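Local atomic coordinates of conserved membrane protein (Chlamydia abortus, PDB entry 6GZU), a protein that acts as a secreted chlamydial effector of the CE clan that combines deubiquitinating and acetyltransferase activities and induces Golgi fragmentation. Residues 132-137 against 151-156; 169-174 against 184-189. All coordinates share one frame; numbering follows the deposited sequence.

Both contacts use the central mixed sheet of this Ulp1-like catalytic domain, and they follow one another along the chain. Contact 1 joins strand 134-141 to the loop after strand 146-150 and holds His134 and Asp151, which with Cys204 have a geometry consistent with the Cys-His-Asp triad of this protease family. From that loop the chain runs into helix 159-174, whose C-terminal part forms contact 2 with the approach to the edge strand 188-191. The two centres lie 23 Å apart and the nearest atoms about 9 Å, so the contacts do not touch. Contact 2 is the one toward the zinc site of His60, Cys78, His80 and Cys95, with the Leu173 side chain about 14 Å from the zinc ion.

Contact 1: 132-137 against 151-156; sequences ISHWTL and DSLANF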
loop_
_atom_site.group_PDB
_atom_site.type_symbol
_atom_site.label_atom_id
_atom_site.label_comp_id
_atom_site.label_asym_id
_atom_site.label_seq_id
_atom_site.Cartn_x
_atom_site.Cartn_y
_atom_site.Cartn_z
ATOM N N ILE A 132 -0.274 -18.872 -3.119
ATOM C CA ILE A 132 0.121 -18.478 -4.469
ATOM C C ILE A 132 0.424 -17.036 -4.466
ATOM O O ILE A 132 1.426 -16.657 -5.021
ATOM C CB ILE A 132 -0.957 -18.745 -5.483
ATOM C CG1 ILE A 132 -1.251 -20.222 -5.487
ATOM C CG2 ILE A 132 -0.559 -18.310 -6.867
ATOM C CD1 ILE A 132 -2.053 -20.645 -6.666
ATOM N N SER A 133 -0.423 -16.239 -3.820
ATOM C CA SER A 133 -0.177 -14.798 -3.628
ATOM C C SER A 133 0.969 -14.530 -2.682
ATOM O O SER A 133 1.060 -15.220 -1.663
ATOM C CB SER A 133 -1.390 -14.143 -2.947
ATOM O OG SER A 133 -2.518 -14.256 -3.765
ATOM N N HIS A 134 1.785 -13.495 -2.958
ATOM C CA HIS A 134 2.572 -12.894 -1.886
ATOM C C HIS A 134 2.206 -11.428 -1.848
ATOM O O HIS A 134 2.087 -10.800 -2.892
ATOM C CB HIS A 134 4.098 -13.059 -2.062
ATOM C CG HIS A 134 4.889 -12.478 -0.924
ATOM N ND1 HIS A 134 4.747 -12.933 0.377
ATOM C CD2 HIS A 134 5.782 -11.453 -0.872
ATOM C CE1 HIS A 134 5.536 -12.227 1.175
ATOM N NE2 HIS A 134 6.184 -11.329 0.444
ATOM N N TRP A 135 1.976 -10.908 -0.647
ATOM C CA TRP A 135 1.600 -9.515 -0.435
ATOM C C TRP A 135 2.698 -8.748 0.249
ATOM O O TRP A 135 3.304 -9.243 1.214
ATOM C CB TRP A 135 0.343 -9.460 0.435
ATOM C CG TRP A 135 -0.880 -9.971 -0.228
ATOM C CD1 TRP A 135 -1.502 -11.175 -0.035
ATOM C CD2 TRP A 135 -1.683 -9.262 -1.140
ATOM N NE1 TRP A 135 -2.622 -11.272 -0.826
ATOM C CE2 TRP A 135 -2.774 -10.077 -1.490
ATOM C CE3 TRP A 135 -1.579 -7.991 -1.714
ATOM C CZ2 TRP A 135 -3.748 -9.662 -2.414
ATOM C CZ3 TRP A 135 -2.550 -7.578 -2.611
ATOM C CH2 TRP A 135 -3.618 -8.401 -2.954
ATOM N N THR A 136 2.960 -7.539 -0.260
ATOM C CA THR A 136 3.868 -6.590 0.355
ATOM C C THR A 136 3.183 -5.241 0.395
ATOM O O THR A 136 2.029 -5.106 -0.035
ATOM C CB THR A 136 5.167 -6.489 -0.443
ATOM O OG1 THR A 136 4.878 -6.067 -1.785
ATOM C CG2 THR A 136 5.889 -7.835 -0.512
ATOM N N LEU A 137 3.858 -4.220 0.935
ATOM C CA LEU A 137 3.208 -2.907 1.122
ATOM C C LEU A 137 4.181 -1.813 0.700
ATOM O O LEU A 137 5.340 -1.821 1.125
ATOM C CB LEU A 137 2.854 -2.726 2.605
ATOM C CG LEU A 137 2.148 -1.410 2.964
ATOM C CD1 LEU A 137 0.748 -1.399 2.332
ATOM C CD2 LEU A 137 2.086 -1.215 4.490
ATOM N N ASP A 151 8.125 -5.989 3.254
ATOM C CA ASP A 151 7.969 -7.374 2.827
ATOM C C ASP A 151 8.334 -8.219 4.021
ATOM O O ASP A 151 9.507 -8.222 4.453
ATOM C CB ASP A 151 8.933 -7.647 1.682
ATOM C CG ASP A 151 8.920 -9.093 1.236
ATOM O OD1 ASP A 151 8.080 -9.878 1.726
ATOM O OD2 ASP A 151 9.755 -9.440 0.411
ATOM N N SER A 152 7.353 -8.939 4.576
ATOM C CA SER A 152 7.602 -9.797 5.725
ATOM C C SER A 152 8.563 -10.927 5.411
ATOM O O SER A 152 9.116 -11.530 6.346
ATOM C CB SER A 152 6.295 -10.373 6.308
ATOM O OG SER A 152 5.418 -10.884 5.294
ATOM N N LEU A 153 8.799 -11.218 4.124
ATOM C CA LEU A 153 9.796 -12.221 3.754
ATOM C C LEU A 153 11.122 -11.580 3.293
ATOM O O LEU A 153 12.003 -12.303 2.772
ATOM C CB LEU A 153 9.221 -13.129 2.677
ATOM C CG LEU A 153 8.190 -14.132 3.207
ATOM C CD1 LEU A 153 7.598 -14.991 2.101
ATOM C CD2 LEU A 153 8.792 -15.059 4.291
ATOM N N ALA A 154 11.238 -10.241 3.497
ATOM C CA ALA A 154 12.423 -9.397 3.203
ATOM C C ALA A 154 12.765 -9.256 1.746
ATOM O O ALA A 154 12.855 -8.126 1.241
ATOM C CB ALA A 154 13.674 -9.919 3.972
ATOM N N ASN A 155 13.045 -10.362 1.061
ATOM C CA ASN A 155 13.490 -10.282 -0.334
ATOM C C ASN A 155 12.745 -11.192 -1.275
ATOM O O ASN A 155 13.312 -11.720 -2.198
ATOM C CB ASN A 155 14.992 -10.465 -0.478
ATOM C CG ASN A 155 15.725 -9.257 -0.045
ATOM O OD1 ASN A 155 15.777 -8.215 -0.773
ATOM N ND2 ASN A 155 16.257 -9.325 1.160
ATOM N N PHE A 156 11.465 -11.379 -1.015
ATOM C CA PHE A 156 10.661 -12.191 -1.907
ATOM C C PHE A 156 10.606 -11.661 -3.337
ATOM O O PHE A 156 10.625 -12.455 -4.283
ATOM C CB PHE A 156 9.254 -12.292 -1.359
ATOM C CG PHE A 156 8.390 -13.319 -2.058
ATOM C CD1 PHE A 156 7.672 -12.969 -3.207
ATOM C CD2 PHE A 156 8.269 -14.615 -1.582
ATOM C CE1 PHE A 156 6.859 -13.867 -3.863
ATOM C CE2 PHE A 156 7.465 -15.511 -2.235
ATOM C CZ PHE A 156 6.765 -15.168 -3.388
HETATM O O HOH W 1 4.541 -8.661 3.591
#
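The imidazole of His134 has the phenyl ring of Phe156 over one face and Asp151 OD1 at its edge, near the ring plane. Together with Cys204 on helix 204-217, which the His134 side chain touches, the pair fits the Cys-His-Asp triad of Ulp1-type cysteine proteases and is probably catalytic. With chi1 at -178° the imidazole extends away from the backbone N and across from strand 134-141, and NE2 donates to Asp151 OD1 at 2.7 Å. The carboxylate is not coplanar with the imidazole; NE2 comes from above its plane. On the opposite face Leu153 N donates to the same OD1 (2.8 Å), closing an Asx turn within the type I turn from Asp151 to Ala154. The other oxygen, OD2, accepts from Phe156 N, the third bond to the carboxylate, met nearly along the C-O axis, so the loop's own amides fix the rotation of the group. The Phe156 and His134 rings are tilted by 32°, with centroids 4.1 Å apart, and His134 CB makes a CH-pi contact over the phenyl face. Leu153 CD1 approaches His134 CE1 obliquely (3.6 Å), while Thr136 CG2 packs against Asp151 CG. Ser152 OG is hydrogen-bonded to Gln198 OE1. A water ties the strand to the turn, donating to Trp135 O at 2.7 Å and accepting from Ser152 N at 3.0 Å.

Contact 2: 169-174 against 184-189; sequences IATRLG and LSPFIV
Phe187 carries CG anti to its carbonyl carbon (chi1 -80°), which lays the phenyl ring against the C-terminal part of helix 159-174, where Leu173 CB stands over one of its faces. This joint closes the beta-alpha-beta crossover in which the chain leaves strand 146-150, runs through the helix and a long loop, and returns as strand 188-191. Leu173 CB stands 3.9 Å from the centroid of the Phe187 ring in a CH-pi contact, 13° off the normal, while Phe187 CE1 runs up to the carbonyl oxygen of Leu173. The Phe187 side chain also touches Val147 of strand 146-150, placing it between helix and sheet. Polar contact is made through the backbone: Phe187 N donates to Ala170 O at 3.0 Å, from above the carbonyl plane. Gly174 N reaches the same oxygen from the opposite face as the ordinary helical bond, so one carbonyl serves both the helix and the incoming chain. Pro186 CA adds a CA-H...O contact to this oxygen, and its ring lies alongside Thr171, whose OG1 is bonded back to Asn167 O. Farther along, Ala170 CB packs against Phe187 CB (3.9 Å) and Val189 CG2 (3.8 Å). At Gly174 the backbones meet without a side chain between them: Gly174 CA approaches Ser185 O to 3.2 Å, a second CA-H...O contact. A water lies between the two segments, 2.9 Å from Thr171 O and 2.7 Å from Leu184 O.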
loop_
_atom_site.group_PDB
_atom_site.type_symbol
_atom_site.label_atom_id
_atom_site.label_comp_id
_atom_site.label_asym_id
_atom_site.label_seq_id
_atom_site.Cartn_x
_atom_site.Cartn_y
_atom_site.Cartn_z
ATOM N N ILE A 169 9.477 6.084 -8.293
ATOM C CA ILE A 169 8.533 6.856 -7.499
ATOM C C ILE A 169 9.296 7.883 -6.677
ATOM O O ILE A 169 8.896 9.060 -6.615
ATOM C CB ILE A 169 7.742 5.903 -6.559
ATOM C CG1 ILE A 169 6.812 5.024 -7.400
ATOM C CG2 ILE A 169 6.966 6.705 -5.485
ATOM C CD1 ILE A 169 6.271 3.798 -6.605
ATOM N N ALA A 170 10.360 7.461 -5.982
ATOM C CA ALA A 170 11.065 8.403 -5.087
ATOM C C ALA A 170 11.591 9.584 -5.870
ATOM O O ALA A 170 11.547 10.746 -5.381
ATOM C CB ALA A 170 12.218 7.702 -4.406
ATOM N N THR A 171 12.150 9.325 -7.066
ATOM C CA THR A 171 12.738 10.378 -7.888
ATOM C C THR A 171 11.654 11.316 -8.405
ATOM O O THR A 171 11.795 12.553 -8.335
ATOM C CB THR A 171 13.504 9.754 -9.029
ATOM O OG1 THR A 171 14.606 9.031 -8.455
ATOM C CG2 THR A 171 14.072 10.862 -9.996
ATOM N N ARG A 172 10.562 10.765 -8.948
ATOM C CA ARG A 172 9.498 11.617 -9.467
ATOM C C ARG A 172 8.810 12.465 -8.410
ATOM O O ARG A 172 8.485 13.644 -8.671
ATOM C CB ARG A 172 8.458 10.808 -10.241
ATOM C CG ARG A 172 9.076 10.098 -11.487
ATOM C CD ARG A 172 7.913 9.595 -12.349
ATOM N NE ARG A 172 8.357 8.681 -13.389
ATOM C CZ ARG A 172 8.876 9.105 -14.517
ATOM N NH1 ARG A 172 8.961 10.414 -14.718
ATOM N NH2 ARG A 172 9.255 8.259 -15.469
ATOM N N LEU A 173 8.559 11.897 -7.231
ATOM C CA LEU A 173 7.909 12.654 -6.170
ATOM C C LEU A 173 8.848 13.701 -5.588
ATOM O O LEU A 173 8.385 14.765 -5.184
ATOM C CB LEU A 173 7.368 11.760 -5.061
ATOM C CG LEU A 173 6.321 10.750 -5.558
ATOM C CD1 LEU A 173 5.678 10.098 -4.372
ATOM C CD2 LEU A 173 5.230 11.489 -6.420
ATOM N N GLY A 174 10.160 13.427 -5.556
ATOM C CA GLY A 174 11.110 14.449 -5.106
ATOM C C GLY A 174 11.125 15.708 -5.945
ATOM O O GLY A 174 11.457 16.815 -5.476
ATOM N N LEU A 184 15.245 19.423 -5.225
ATOM C CA LEU A 184 14.324 18.397 -5.676
ATOM C C LEU A 184 14.906 17.000 -5.560
ATOM O O LEU A 184 14.880 16.206 -6.520
ATOM C CB LEU A 184 13.911 18.709 -7.117
ATOM C CG LEU A 184 13.338 20.120 -7.205
ATOM C CD1 LEU A 184 12.914 20.401 -8.643
ATOM C CD2 LEU A 184 12.134 20.237 -6.252
ATOM N N SER A 185 15.443 16.705 -4.384
ATOM C CA SER A 185 16.124 15.427 -4.134
ATOM C C SER A 185 15.132 14.271 -4.097
ATOM O O SER A 185 13.995 14.436 -3.667
ATOM C CB SER A 185 16.854 15.526 -2.793
ATOM O OG SER A 185 15.953 15.776 -1.713
ATOM N N PRO A 186 15.559 13.062 -4.490
ATOM C CA PRO A 186 14.629 11.938 -4.394
ATOM C C PRO A 186 14.160 11.702 -2.964
ATOM O O PRO A 186 14.930 11.929 -2.020
ATOM C CB PRO A 186 15.481 10.757 -4.850
ATOM C CG PRO A 186 16.462 11.348 -5.806
ATOM C CD PRO A 186 16.789 12.692 -5.214
ATOM N N PHE A 187 12.928 11.243 -2.798
ATOM C CA PHE A 187 12.513 10.750 -1.489
ATOM C C PHE A 187 13.474 9.618 -1.092
ATOM O O PHE A 187 14.028 8.886 -1.954
ATOM C CB PHE A 187 11.098 10.151 -1.560
ATOM C CG PHE A 187 9.991 11.162 -1.537
ATOM C CD1 PHE A 187 10.200 12.499 -1.831
ATOM C CD2 PHE A 187 8.719 10.762 -1.178
ATOM C CE1 PHE A 187 9.130 13.385 -1.806
ATOM C CE2 PHE A 187 7.674 11.636 -1.148
ATOM C CZ PHE A 187 7.882 12.971 -1.439
ATOM N N ILE A 188 13.667 9.413 0.217
ATOM C CA ILE A 188 14.466 8.258 0.646
ATOM C C ILE A 188 13.664 6.981 0.493
ATOM O O ILE A 188 12.466 6.991 0.777
ATOM C CB ILE A 188 14.948 8.450 2.084
ATOM C CG1 ILE A 188 15.898 7.343 2.485
ATOM C CG2 ILE A 188 13.756 8.518 3.067
ATOM C CD1 ILE A 188 16.580 7.618 3.792
ATOM N N VAL A 189 14.285 5.913 -0.001
ATOM C CA VAL A 189 13.671 4.587 -0.059
ATOM C C VAL A 189 14.146 3.771 1.128
ATOM O O VAL A 189 15.356 3.579 1.354
ATOM C CB VAL A 189 14.035 3.859 -1.395
ATOM C CG1 VAL A 189 13.467 2.387 -1.412
ATOM C CG2 VAL A 189 13.524 4.667 -2.605
HETATM O O HOH W 2 14.233 13.708 -7.344
#